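Local coordinates for maltose-binding protein MalE1 (Thermotoga maritima, PDB 6DTU) that binds maltotetraose as a maltose-binding protein of the periplasmic type and probably delivers such sugars to a membrane transporter for uptake, at residues Ala356-Glu359 / Glu360-Asn364; Lys194-Lys197 / Arg198-Glu202; Asp118-Pro121 / Glu122-Thr126. All coordinates share one frame; numbering follows the deposited sequence.

Contact 1: residues Ala356-Glu359 / Glu360-Asn364; sequences ATVE and EALKN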
loop_
_atom_site.group_PDB
_atom_site.type_symbol
_atom_site.label_atom_id
_atom_site.label_comp_id
_atom_site.label_asym_id
_atom_site.label_seq_id
_atom_site.Cartn_x
_atom_site.Cartn_y
_atom_site.Cartn_z
ATOM N N ALA A 356 23.306 -13.195 5.576
ATOM C CA ALA A 356 23.681 -13.529 4.214
ATOM C C ALA A 356 24.073 -12.241 3.506
ATOM O O ALA A 356 23.674 -11.143 3.911
ATOM C CB ALA A 356 22.531 -14.221 3.461
ATOM N N THR A 357 24.885 -12.382 2.459
ATOM C CA THR A 357 25.185 -11.237 1.622
ATOM C C THR A 357 23.935 -10.837 0.852
ATOM O O THR A 357 22.963 -11.593 0.747
ATOM C CB THR A 357 26.294 -11.560 0.620
ATOM O OG1 THR A 357 25.796 -12.474 -0.374
ATOM C CG2 THR A 357 27.499 -12.163 1.329
ATOM N N VAL A 358 23.954 -9.610 0.336
ATOM C CA VAL A 358 22.810 -9.140 -0.444
ATOM C C VAL A 358 22.619 -10.010 -1.676
ATOM O O VAL A 358 21.495 -10.403 -2.010
ATOM C CB VAL A 358 22.973 -7.652 -0.808
ATOM C CG1 VAL A 358 21.921 -7.227 -1.838
ATOM C CG2 VAL A 358 22.873 -6.796 0.437
ATOM N N GLU A 359 23.718 -10.347 -2.352
ATOM C CA GLU A 359 23.630 -11.072 -3.612
ATOM C C GLU A 359 23.089 -12.476 -3.395
ATOM O O GLU A 359 22.278 -12.966 -4.189
ATOM C CB GLU A 359 25.019 -11.144 -4.247
ATOM C CG GLU A 359 25.576 -9.794 -4.677
ATOM C CD GLU A 359 26.566 -9.165 -3.688
ATOM O OE1 GLU A 359 26.474 -9.382 -2.451
ATOM O OE2 GLU A 359 27.435 -8.417 -4.178
ATOM N N GLU A 360 23.538 -13.141 -2.329
ATOM C CA GLU A 360 23.038 -14.472 -2.015
ATOM C C GLU A 360 21.578 -14.425 -1.606
ATOM O O GLU A 360 20.787 -15.287 -2.002
ATOM C CB GLU A 360 23.862 -15.082 -0.890
ATOM C CG GLU A 360 23.555 -16.554 -0.624
ATOM C CD GLU A 360 24.061 -17.499 -1.719
ATOM O OE1 GLU A 360 24.708 -17.040 -2.694
ATOM O OE2 GLU A 360 23.809 -18.720 -1.597
ATOM N N ALA A 361 21.202 -13.439 -0.793
ATOM C CA ALA A 361 19.831 -13.408 -0.300
ATOM C C ALA A 361 18.860 -13.180 -1.445
ATOM O O ALA A 361 17.816 -13.839 -1.528
ATOM C CB ALA A 361 19.680 -12.333 0.768
ATOM N N LEU A 362 19.181 -12.227 -2.326
ATOM C CA LEU A 362 18.290 -11.917 -3.442
ATOM C C LEU A 362 18.285 -13.043 -4.463
ATOM O O LEU A 362 17.226 -13.397 -4.993
ATOM C CB LEU A 362 18.688 -10.594 -4.095
ATOM C CG LEU A 362 18.533 -9.321 -3.247
ATOM C CD1 LEU A 362 18.993 -8.088 -4.002
ATOM C CD2 LEU A 362 17.078 -9.152 -2.787
ATOM N N LYS A 363 19.453 -13.638 -4.723
ATOM C CA LYS A 363 19.524 -14.746 -5.669
ATOM C C LYS A 363 18.609 -15.878 -5.232
ATOM O O LYS A 363 17.825 -16.403 -6.030
ATOM C CB LYS A 363 20.972 -15.229 -5.776
ATOM C CG LYS A 363 21.197 -16.381 -6.747
ATOM C CD LYS A 363 22.687 -16.661 -6.887
ATOM C CE LYS A 363 22.945 -18.034 -7.451
ATOM N NZ LYS A 363 24.078 -18.690 -6.744
ATOM N N ASN A 364 18.686 -16.252 -3.953
ATOM C CA ASN A 364 17.832 -17.314 -3.444
ATOM C C ASN A 364 16.366 -16.904 -3.482
ATOM O O ASN A 364 15.493 -17.739 -3.751
ATOM C CB ASN A 364 18.267 -17.720 -2.033
ATOM C CG ASN A 364 19.612 -18.419 -2.028
ATOM O OD1 ASN A 364 20.132 -18.792 -3.080
ATOM N ND2 ASN A 364 20.167 -18.630 -0.838
#

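Contact 2: residues Lys194-Lys197 / Arg198-Glu202; sequences KLLK and RLVDE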
loop_
_atom_site.group_PDB
_atom_site.type_symbol
_atom_site.label_atom_id
_atom_site.label_comp_id
_atom_site.label_asym_id
_atom_site.label_seq_id
_atom_site.Cartn_x
_atom_site.Cartn_y
_atom_site.Cartn_z
ATOM N N LYS A 194 21.759 -3.002 -1.075
ATOM C CA LYS A 194 22.996 -2.571 -0.430
ATOM C C LYS A 194 22.838 -1.216 0.237
ATOM O O LYS A 194 23.508 -0.950 1.240
ATOM C CB LYS A 194 24.163 -2.584 -1.415
ATOM C CG LYS A 194 24.667 -3.987 -1.707
ATOM C CD LYS A 194 25.936 -3.924 -2.534
ATOM C CE LYS A 194 26.500 -5.318 -2.789
ATOM N NZ LYS A 194 26.594 -6.141 -1.550
ATOM N N LEU A 195 21.967 -0.346 -0.301
ATOM C CA LEU A 195 21.630 0.884 0.410
ATOM C C LEU A 195 20.899 0.578 1.719
ATOM O O LEU A 195 21.230 1.152 2.761
ATOM C CB LEU A 195 20.818 1.811 -0.497
ATOM C CG LEU A 195 20.313 3.122 0.124
ATOM C CD1 LEU A 195 21.489 3.993 0.527
ATOM C CD2 LEU A 195 19.365 3.871 -0.813
ATOM N N LEU A 196 19.937 -0.358 1.700
ATOM C CA LEU A 196 19.301 -0.772 2.948
ATOM C C LEU A 196 20.339 -1.273 3.939
ATOM O O LEU A 196 20.316 -0.897 5.118
ATOM C CB LEU A 196 18.262 -1.866 2.674
ATOM C CG LEU A 196 17.716 -2.612 3.901
ATOM C CD1 LEU A 196 16.992 -1.622 4.804
ATOM C CD2 LEU A 196 16.813 -3.741 3.462
ATOM N N LYS A 197 21.284 -2.088 3.469
ATOM C CA LYS A 197 22.289 -2.614 4.387
ATOM C C LYS A 197 23.176 -1.502 4.936
ATOM O O LYS A 197 23.540 -1.522 6.118
ATOM C CB LYS A 197 23.119 -3.716 3.725
ATOM C CG LYS A 197 24.057 -4.386 4.715
ATOM C CD LYS A 197 24.683 -5.660 4.195
ATOM C CE LYS A 197 25.352 -6.388 5.349
ATOM N NZ LYS A 197 24.364 -7.244 6.078
ATOM N N ARG A 198 23.484 -0.497 4.111
ATOM C CA ARG A 198 24.233 0.658 4.593
ATOM C C ARG A 198 23.495 1.357 5.731
ATOM O O ARG A 198 24.092 1.699 6.753
ATOM C CB ARG A 198 24.490 1.628 3.437
ATOM C CG ARG A 198 25.304 2.855 3.846
ATOM C CD ARG A 198 25.340 3.913 2.749
ATOM N NE ARG A 198 25.811 5.201 3.254
ATOM C CZ ARG A 198 25.689 6.345 2.586
ATOM N NH1 ARG A 198 25.098 6.359 1.400
ATOM N NH2 ARG A 198 26.138 7.483 3.108
ATOM N N LEU A 199 22.181 1.541 5.588
ATOM C CA LEU A 199 21.398 2.174 6.646
ATOM C C LEU A 199 21.474 1.387 7.954
ATOM O O LEU A 199 21.571 1.975 9.041
ATOM C CB LEU A 199 19.941 2.305 6.202
ATOM C CG LEU A 199 19.610 3.126 4.959
ATOM C CD1 LEU A 199 18.100 3.204 4.810
ATOM C CD2 LEU A 199 20.232 4.520 5.035
ATOM N N VAL A 200 21.432 0.056 7.869
ATOM C CA VAL A 200 21.554 -0.774 9.061
ATOM C C VAL A 200 22.973 -0.705 9.607
ATOM O O VAL A 200 23.180 -0.530 10.816
ATOM C CB VAL A 200 21.147 -2.223 8.729
ATOM C CG1 VAL A 200 21.357 -3.127 9.937
ATOM C CG2 VAL A 200 19.691 -2.265 8.269
ATOM N N ASP A 201 23.967 -0.831 8.720
ATOM C CA ASP A 201 25.365 -0.852 9.149
ATOM C C ASP A 201 25.763 0.462 9.789
ATOM O O ASP A 201 26.566 0.486 10.729
ATOM C CB ASP A 201 26.293 -1.118 7.963
ATOM C CG ASP A 201 26.248 -2.552 7.479
ATOM O OD1 ASP A 201 25.692 -3.426 8.185
ATOM O OD2 ASP A 201 26.817 -2.810 6.396
ATOM N N GLU A 202 25.257 1.569 9.270
ATOM C CA GLU A 202 25.582 2.857 9.860
ATOM C C GLU A 202 24.712 3.201 11.061
ATOM O O GLU A 202 24.857 4.299 11.605
ATOM C CB GLU A 202 25.552 3.957 8.798
ATOM C CG GLU A 202 26.599 3.753 7.719
ATOM C CD GLU A 202 26.711 4.916 6.759
ATOM O OE1 GLU A 202 26.286 6.038 7.108
ATOM O OE2 GLU A 202 27.226 4.698 5.643
#

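Contact 3: residues Asp118-Pro121 / Glu122-Thr126; sequences DYVP and EPPKT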
loop_
_atom_site.group_PDB
_atom_site.type_symbol
_atom_site.label_atom_id
_atom_site.label_comp_id
_atom_site.label_asym_id
_atom_site.label_seq_id
_atom_site.Cartn_x
_atom_site.Cartn_y
_atom_site.Cartn_z
ATOM N N ASP A 118 9.110 19.416 13.969
ATOM C CA ASP A 118 9.775 19.829 15.195
ATOM C C ASP A 118 11.241 19.438 15.176
ATOM O O ASP A 118 12.089 20.151 15.725
ATOM C CB ASP A 118 9.110 19.178 16.403
ATOM C CG ASP A 118 7.792 19.817 16.760
ATOM O OD1 ASP A 118 7.554 20.950 16.321
ATOM O OD2 ASP A 118 7.000 19.171 17.466
ATOM N N TYR A 119 11.561 18.307 14.550
ATOM C CA TYR A 119 12.931 17.823 14.490
ATOM C C TYR A 119 13.600 18.125 13.162
ATOM O O TYR A 119 14.819 18.304 13.124
ATOM C CB TYR A 119 12.949 16.309 14.705
ATOM C CG TYR A 119 12.391 15.868 16.026
ATOM C CD1 TYR A 119 13.085 16.098 17.208
ATOM C CD2 TYR A 119 11.171 15.213 16.096
ATOM C CE1 TYR A 119 12.565 15.691 18.428
ATOM C CE2 TYR A 119 10.642 14.807 17.306
ATOM C CZ TYR A 119 11.343 15.047 18.468
ATOM O OH TYR A 119 10.804 14.635 19.667
ATOM N N VAL A 120 12.824 18.168 12.081
ATOM C CA VAL A 120 13.308 18.368 10.717
ATOM C C VAL A 120 12.446 19.449 10.076
ATOM O O VAL A 120 11.473 19.143 9.369
ATOM C CB VAL A 120 13.236 17.055 9.925
ATOM C CG1 VAL A 120 13.651 17.270 8.482
ATOM C CG2 VAL A 120 14.096 16.013 10.574
ATOM N N PRO A 121 12.761 20.724 10.295
ATOM C CA PRO A 121 11.926 21.786 9.710
ATOM C C PRO A 121 11.824 21.710 8.198
ATOM O O PRO A 121 10.762 22.009 7.637
ATOM C CB PRO A 121 12.616 23.069 10.200
ATOM C CG PRO A 121 13.290 22.637 11.478
ATOM C CD PRO A 121 13.783 21.251 11.212
ATOM N N GLU A 122 12.905 21.309 7.527
ATOM C CA GLU A 122 12.941 21.192 6.076
ATOM C C GLU A 122 13.479 19.816 5.701
ATOM O O GLU A 122 14.502 19.382 6.250
ATOM C CB GLU A 122 13.781 22.307 5.453
ATOM C CG GLU A 122 13.251 23.679 5.829
ATOM C CD GLU A 122 13.927 24.796 5.093
ATOM O OE1 GLU A 122 14.865 24.514 4.319
ATOM O OE2 GLU A 122 13.513 25.955 5.296
ATOM N N PRO A 123 12.830 19.110 4.785
ATOM C CA PRO A 123 13.169 17.702 4.545
ATOM C C PRO A 123 14.454 17.555 3.750
ATOM O O PRO A 123 14.768 18.387 2.882
ATOM C CB PRO A 123 11.968 17.195 3.739
ATOM C CG PRO A 123 11.475 18.415 3.015
ATOM C CD PRO A 123 11.671 19.547 3.986
ATOM N N PRO A 124 15.200 16.478 3.987
ATOM C CA PRO A 124 16.420 16.235 3.215
ATOM C C PRO A 124 16.096 15.994 1.752
ATOM O O PRO A 124 15.041 15.462 1.401
ATOM C CB PRO A 124 16.992 14.964 3.855
ATOM C CG PRO A 124 15.777 14.272 4.403
ATOM C CD PRO A 124 14.918 15.376 4.926
ATOM N N LYS A 125 17.024 16.404 0.892
ATOM C CA LYS A 125 16.868 16.232 -0.543
ATOM C C LYS A 125 17.572 14.990 -1.071
ATOM O O LYS A 125 17.199 14.487 -2.136
ATOM C CB LYS A 125 17.422 17.465 -1.270
ATOM C CG LYS A 125 16.777 17.757 -2.622
ATOM C CD LYS A 125 17.687 18.630 -3.480
ATOM C CE LYS A 125 16.905 19.468 -4.476
ATOM N NZ LYS A 125 16.229 18.646 -5.522
ATOM N N THR A 126 18.580 14.490 -0.358
ATOM C CA THR A 126 19.295 13.283 -0.739
ATOM C C THR A 126 19.345 12.328 0.439
ATOM O O THR A 126 19.137 12.716 1.592
ATOM C CB THR A 126 20.727 13.583 -1.186
ATOM O OG1 THR A 126 21.484 14.037 -0.061
ATOM C CG2 THR A 126 20.740 14.646 -2.259
#

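Contact 1: residues Ala356-Glu359 / Glu360-Asn364
A356, in the loop just ahead of helix 358-374, sets its CB 4.4 Å from CB of A361. Both methyls are small, so the incoming loop can lie close to the helix start. T357 is the N-cap. Its OG1 accepts the backbone N-H of E360 at 3.1 Å, nearly straight at 162°, and chi1 of 70° makes this possible by setting OG1 between the backbone N and the carbonyl carbon, turned toward the first turn. OG1 is also close to CB of E360, the two side chains crossing obliquely, while T357 O receives the amide of A361. V358 is buried, its side chain turned to helices 187-201 and 341-352. Its carbonyl oxygen takes the amide N of L362 at 3.0 Å, and its CG1 lies beside CD1 of L362 at 3.7 Å, the two side chains pointing the same way. These branched groups lie between the two helices, V358 meeting V193 and V351, and L362 meeting I190 and M344. E359 completes the series by accepting K363 N on its carbonyl oxygen. Its side chain leaves the axis, bends at chi2 and brings OE1 to a long, weak ion pair with K194. The chemistry is that of a helix start: amides of the first turn have no helical carbonyl one turn earlier, and the threonine hydroxyl supplies an acceptor for E360 N. The carboxylates of E359 and E360, near the positive end of the helix dipole, are likely to be favoured by it.

Contact 2: residues Lys194-Lys197 / Arg198-Glu202
K197 and D201, one turn apart, meet side chain to side chain. Methylene CG of K197 lies 3.6 Å from OD2 of D201, and the two side chains cross. Their charged ends stay 4.6 Å apart (NZ to OD1), too far for a salt bridge, though the opposite charges probably still attract. The backbone bond from D201 N to K197 O is short, at 2.7 Å. L196 CD1 and V200 CG2 are 4.4 Å apart. Separately, CD1 of L195 comes to the same distance from NH1 of R198. R198 runs extended from CG to NE and gives NE to OE2 of E202 at 2.8 Å (161°), a salt bridge in which the oxygen lies in the guanidinium plane but the donor stands well above the carboxylate plane. Further salt bridges extend the pair: R198 NH2 to D128 and E202 OE1 to K135. K197 NZ makes a weak hydrogen bond to V351 O, so an alanine here would probably leave D201 without its nearby positive charge and that carbonyl without this donor. L195, L196 and L199 are buried against helices 127-140, 155-164 and 341-352, whereas lysine, arginine and acid residues line the other side. This is an amphipathic helix, 187-201, whose C-terminal end is closed by an i to i+4 arginine-glutamate bridge, E202 being the first residue beyond it.

Contact 3: residues Asp118-Pro121 / Glu122-Thr126
V120 reaches over the turn with one methyl, CG1, which stands 3.2 Å from the carbonyl oxygen of E122, a tight contact of carbon on oxygen. Chi1 of 176° puts CG1 opposite the backbone N and so aims it forward along the chain, where it also meets CA of P123 at 4.0 Å and CD of P124 at 4.2 Å. A beta-branched aliphatic residue suits this buried spot, offering one methyl to the turn and leaving the other beside the backbone N. P121 holds the bend with phi near -58°, fixed by its ring. E122 is exposed, which suits its charge: CG (chi1 -58°) lies back against the peptide of P121, 3.4 Å from P121 C, and the chain then runs out extended. P123 and P124 follow in polyproline-II-like conformation, and having no N-H they need no partner for their nitrogens. The loop thus leads from strand 112-116 into helix 127-140, where T126 OG1 caps E129 N. V120 and P124 both pack on M225 of strand 223-228; in helix 127-140 V120 meets I133 and P124 meets L130, while Y119 stacks edge-to-face with F141.

How the contacts relate
Following the chain, contact 3 comes first, then contact 2, then contact 1; they lie in series, none nesting within or crossing another. Each is a local stretch and closes no more than a turn: contact 3 the bend between strand 112-116 and helix 127-140, contact 2 the end of helix 187-201, contact 1 the start of helix 358-374. Contacts 1 and 2 touch directly, with V358 CG2 4.0 Å from K194 CG, and both lean on helix 341-352. Contact 3 is about 8 Å from contact 2 at the nearest atoms, and helix 127-140, which it introduces, packs against contact 2. The set ties an inner strand of the four-stranded sheet, through helix 127-140, to helices 187-201, 341-352 and 358-374.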